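PDB 5FA9: peptide methionine sulfoxide reductase MsrA, which probably repairs oxidised proteins by reducing methionine sulfoxide back to methionine, as a fusion of an MsrA and an MsrB reductase. Local coordinates for residues 17-20 and 21-24; 296-299 and 300-304. The protein carries 2 engineered substitutions. One frame throughout, in Å; residues are numbered along the deposited sequence.

Interaction 1: residues 17-20 and 21-24; sequences GYFR and QIPG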
loop_
_atom_site.group_PDB
_atom_site.type_symbol
_atom_site.label_atom_id
_atom_site.label_comp_id
_atom_site.label_asym_id
_atom_site.label_seq_id
_atom_site.Cartn_x
_atom_site.Cartn_y
_atom_site.Cartn_z
ATOM N N GLY B 17 11.467 15.179 -4.480
ATOM C CA GLY B 17 12.197 15.814 -3.397
ATOM C C GLY B 17 11.283 16.473 -2.383
ATOM O O GLY B 17 11.600 16.541 -1.196
ATOM N N TYR B 18 10.142 16.962 -2.856
ATOM C CA TYR B 18 9.160 17.596 -1.987
ATOM C C TYR B 18 8.360 16.565 -1.197
ATOM O O TYR B 18 8.338 16.594 0.033
ATOM C CB TYR B 18 8.214 18.479 -2.805
ATOM C CG TYR B 18 7.211 19.245 -1.967
ATOM C CD1 TYR B 18 7.518 20.499 -1.458
ATOM C CD2 TYR B 18 5.957 18.714 -1.691
ATOM C CE1 TYR B 18 6.606 21.201 -0.691
ATOM C CE2 TYR B 18 5.040 19.407 -0.926
ATOM C CZ TYR B 18 5.369 20.651 -0.430
ATOM O OH TYR B 18 4.457 21.345 0.331
ATOM N N PHE B 19 7.704 15.656 -1.914
ATOM C CA PHE B 19 6.773 14.715 -1.298
ATOM C C PHE B 19 7.448 13.692 -0.388
ATOM O O PHE B 19 6.802 13.110 0.482
ATOM C CB PHE B 19 5.968 13.988 -2.379
ATOM C CG PHE B 19 4.805 14.781 -2.900
ATOM C CD1 PHE B 19 3.595 14.782 -2.226
ATOM C CD2 PHE B 19 4.921 15.528 -4.060
ATOM C CE1 PHE B 19 2.522 15.514 -2.698
ATOM C CE2 PHE B 19 3.853 16.261 -4.539
ATOM C CZ PHE B 19 2.651 16.254 -3.856
ATOM N N ARG B 20 8.745 13.473 -0.584
ATOM C CA ARG B 20 9.483 12.534 0.255
ATOM C C ARG B 20 9.640 13.069 1.677
ATOM O O ARG B 20 9.952 12.318 2.600
ATOM C CB ARG B 20 10.855 12.230 -0.350
ATOM C CG ARG B 20 11.868 13.353 -0.208
ATOM C CD ARG B 20 13.139 13.047 -0.987
ATOM N NE ARG B 20 13.716 11.758 -0.616
ATOM C CZ ARG B 20 14.491 11.561 0.445
ATOM N NH1 ARG B 20 14.786 12.571 1.251
ATOM N NH2 ARG B 20 14.972 10.352 0.702
ATOM N N GLN B 21 9.417 14.369 1.846
ATOM C CA GLN B 21 9.570 15.017 3.144
ATOM C C GLN B 21 8.258 15.054 3.920
ATOM O O GLN B 21 8.220 15.502 5.066
ATOM C CB GLN B 21 10.102 16.439 2.971
ATOM C CG GLN B 21 11.470 16.523 2.327
ATOM C CD GLN B 21 11.967 17.949 2.217
ATOM O OE1 GLN B 21 12.398 18.546 3.203
ATOM N NE2 GLN B 21 11.901 18.507 1.013
ATOM N N ILE B 22 7.186 14.584 3.292
ATOM C CA ILE B 22 5.862 14.648 3.896
ATOM C C ILE B 22 5.544 13.377 4.675
ATOM O O ILE B 22 5.645 12.275 4.136
ATOM C CB ILE B 22 4.773 14.880 2.830
ATOM C CG1 ILE B 22 5.025 16.199 2.098
ATOM C CG2 ILE B 22 3.391 14.880 3.463
ATOM C CD1 ILE B 22 4.164 16.391 0.874
ATOM N N PRO B 23 5.171 13.530 5.956
ATOM C CA PRO B 23 4.803 12.406 6.823
ATOM C C PRO B 23 3.690 11.551 6.223
ATOM O O PRO B 23 2.762 12.084 5.615
ATOM C CB PRO B 23 4.329 13.095 8.106
ATOM C CG PRO B 23 5.041 14.402 8.111
ATOM C CD PRO B 23 5.124 14.817 6.673
ATOM N N GLY B 24 3.789 10.238 6.396
ATOM C CA GLY B 24 2.810 9.321 5.843
ATOM C C GLY B 24 3.237 8.749 4.506
ATOM O O GLY B 24 2.789 7.672 4.113
#

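Interaction 2: residues 296-299 and 300-304; sequences YDKM and EKEGY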
loop_
_atom_site.group_PDB
_atom_site.type_symbol
_atom_site.label_atom_id
_atom_site.label_comp_id
_atom_site.label_asym_id
_atom_site.label_seq_id
_atom_site.Cartn_x
_atom_site.Cartn_y
_atom_site.Cartn_z
ATOM N N TYR B 296 -19.564 23.222 9.205
ATOM C CA TYR B 296 -19.177 23.275 7.797
ATOM C C TYR B 296 -19.764 24.492 7.086
ATOM O O TYR B 296 -19.099 25.124 6.265
ATOM C CB TYR B 296 -19.610 21.991 7.084
ATOM C CG TYR B 296 -19.197 21.916 5.631
ATOM C CD1 TYR B 296 -17.919 21.508 5.273
ATOM C CD2 TYR B 296 -20.088 22.244 4.615
ATOM C CE1 TYR B 296 -17.537 21.434 3.948
ATOM C CE2 TYR B 296 -19.714 22.174 3.286
ATOM C CZ TYR B 296 -18.438 21.768 2.958
ATOM O OH TYR B 296 -18.058 21.695 1.639
ATOM N N ASP B 297 -21.014 24.811 7.409
ATOM C CA ASP B 297 -21.711 25.937 6.799
ATOM C C ASP B 297 -21.057 27.278 7.125
ATOM O O ASP B 297 -21.139 28.224 6.342
ATOM C CB ASP B 297 -23.175 25.960 7.245
ATOM C CG ASP B 297 -23.971 24.794 6.694
ATOM O OD1 ASP B 297 -23.471 24.112 5.775
ATOM O OD2 ASP B 297 -25.097 24.560 7.182
ATOM N N LYS B 298 -20.407 27.352 8.282
ATOM C CA LYS B 298 -19.816 28.604 8.746
ATOM C C LYS B 298 -18.303 28.646 8.555
ATOM O O LYS B 298 -17.661 29.650 8.865
ATOM C CB LYS B 298 -20.157 28.823 10.222
ATOM C CG LYS B 298 -21.619 28.573 10.558
ATOM C CD LYS B 298 -22.043 29.317 11.812
ATOM C CE LYS B 298 -23.502 29.043 12.142
ATOM N NZ LYS B 298 -23.797 27.582 12.188
ATOM N N MET B 299 -17.737 27.556 8.047
ATOM C CA MET B 299 -16.294 27.452 7.854
ATOM C C MET B 299 -15.750 28.510 6.898
ATOM O O MET B 299 -14.748 29.162 7.189
ATOM C CB MET B 299 -15.923 26.057 7.343
ATOM C CG MET B 299 -15.834 25.001 8.431
ATOM S SD MET B 299 -15.319 23.392 7.801
ATOM C CE MET B 299 -13.733 23.805 7.080
ATOM N N GLU B 300 -16.416 28.672 5.759
ATOM C CA GLU B 300 -15.960 29.601 4.729
ATOM C C GLU B 300 -16.023 31.060 5.183
ATOM O O GLU B 300 -15.123 31.845 4.888
ATOM C CB GLU B 300 -16.784 29.411 3.453
ATOM C CG GLU B 300 -16.137 29.982 2.203
ATOM C CD GLU B 300 -16.597 29.280 0.939
ATOM O OE1 GLU B 300 -17.572 28.502 1.012
ATOM O OE2 GLU B 300 -15.984 29.503 -0.124
ATOM N N LYS B 301 -17.086 31.420 5.897
ATOM C CA LYS B 301 -17.257 32.791 6.368
ATOM C C LYS B 301 -16.291 33.151 7.492
ATOM O O LYS B 301 -15.931 34.317 7.653
ATOM C CB LYS B 301 -18.702 33.028 6.819
ATOM C CG LYS B 301 -19.478 34.012 5.943
ATOM C CD LYS B 301 -18.981 34.029 4.502
ATOM C CE LYS B 301 -19.964 34.741 3.584
ATOM N NZ LYS B 301 -19.474 34.800 2.178
ATOM N N GLU B 302 -15.866 32.155 8.264
ATOM C CA GLU B 302 -14.938 32.408 9.361
ATOM C C GLU B 302 -13.484 32.230 8.928
ATOM O O GLU B 302 -12.577 32.234 9.759
ATOM C CB GLU B 302 -15.244 31.493 10.550
ATOM C CG GLU B 302 -16.585 31.765 11.208
ATOM C CD GLU B 302 -16.839 30.870 12.402
ATOM O OE1 GLU B 302 -15.859 30.479 13.070
ATOM O OE2 GLU B 302 -18.017 30.559 12.676
ATOM N N GLY B 303 -13.268 32.076 7.625
ATOM C CA GLY B 303 -11.925 32.061 7.074
ATOM C C GLY B 303 -11.288 30.692 6.920
ATOM O O GLY B 303 -10.092 30.591 6.654
ATOM N N TYR B 304 -12.080 29.638 7.084
ATOM C CA TYR B 304 -11.555 28.278 6.994
ATOM C C TYR B 304 -11.962 27.590 5.693
ATOM O O TYR B 304 -12.223 26.387 5.673
ATOM C CB TYR B 304 -12.020 27.453 8.195
ATOM C CG TYR B 304 -11.438 27.926 9.509
ATOM C CD1 TYR B 304 -12.084 28.895 10.266
ATOM C CD2 TYR B 304 -10.239 27.413 9.985
ATOM C CE1 TYR B 304 -11.555 29.335 11.464
ATOM C CE2 TYR B 304 -9.702 27.847 11.183
ATOM C CZ TYR B 304 -10.365 28.807 11.919
ATOM O OH TYR B 304 -9.837 29.244 13.112
#

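Interaction 1: residues 17-20 and 21-24
Gln-21 NE2 gives the shortest polar bond here, reaching back to Gly-17 O at 3.0 Å with an N-H···O angle of 155°. The same amide nitrogen also bonds to Leu-155 O, so two carbonyl oxygens hold the end of the side chain and fix how the amide is turned. Its approach to Gly-17 O is tilted 30° from the carbonyl plane. Because CG stands anti to the carbonyl carbon (chi1 -62°) and the chain is extended beyond it, the amide runs back along the last turn of helix 12-19. Glutamine suits this place: it is long enough to span four residues, and its neutral NH2 reaches Gly-17 O, which the backbone nitrogens of Arg-20 and Gln-21 do not.

The backbone continues the closure. Gln-21 N bonds to Tyr-18 O at 3.1 Å, and Ile-22 N to Phe-19 O at 3.2 Å, the latter closing a type I beta turn from Phe-19 to Ile-22.

Ile-22 CD1 meets two aromatic rings from one side of the pair, 3.6 Å from Tyr-18 CE2 and 3.5 Å from Phe-19 CD1. The rings also touch each other, Tyr-18 CD2 lying 4.1 Å above one face of the Phe-19 ring, toward its rim. Ile-22 runs alongside Phe-19 in the same direction, whereas Tyr-18 is set at a slant to it. The unbranched CG1-CD1 arm of isoleucine carries a methyl to both rings, and helix 65-74 packs on Phe-19 and Ile-22 through His-71. Tyr-18 OH bonds to His-71 ND1, so its ring can be buried with its polar end satisfied.

Polar bonds thus satisfy the last carbonyls, while the apolar groups bury against helix 65-74, where the chain leaves helix 12-19 for strand 25-33.

Interaction 2: residues 296-299 and 300-304
Met-299 O receives the backbone N of Tyr-304 at 2.7 Å, the central bond of a Schellman motif that ends the short helix 296-299. A weak bond from Glu-302 N at 3.4 Å reaches the same oxygen, while Glu-302 N bonds more firmly to Lys-298 O at 3.1 Å. Gly-303, the C-prime residue, has the positive phi (93°) that reverses the chain, a conformation glycine adopts most easily; its N makes a weak bond to Glu-300 O.

The tight side is buried and mostly apolar. The chain of Met-299 bends at its last torsion (chi3 59°), bringing CE to 4.2 Å from Tyr-304 CB and also against a carbonyl oxygen, Tyr-304 O, at 3.3 Å; the two side chains cross at about a right angle. Flexible methionine fills this buried place against Ile-294, Ile-209 and Leu-308. Tyr-304 also packs on Ile-209, and its OH bonds to Gly-216 O, so a buried phenol keeps a polar partner.

The solvent side is looser. Glu-302 OE2 passes 3.7 Å from Lys-298 CB, yet it stays 6.5 Å from Lys-298 NZ. Glu-300 and Lys-301 turn their charged ends away from the helix.

Main-chain bonds and buried side chains therefore appear to dominate this turn; the distant lysine charge probably contributes little, since the Glu-302 carboxylate is paired through OE1 with Arg-292 in a salt bridge.

Overall arrangement
Interaction 1 comes first along the chain, at the end of helix 12-19 in the MsrA part; interaction 2 follows far later, after strand 291-295 in the MsrB part. Their centres lie 29 Å apart and their nearest atoms about 18 Å, on opposite sides of the chain's centre, and they share no helix, strand or sheet. Both are helix endings, but the first leads into strand 25-33 of the mixed sheet, the second on to helix 308-311. Pro-23 of interaction 1 belongs to a dithiothreitol site that also takes Thr-241 and Lys-262 from the MsrB part, so interaction 1 lies beside a meeting place of the fused halves; interaction 2, holding no pocket residue, belongs to MsrB alone.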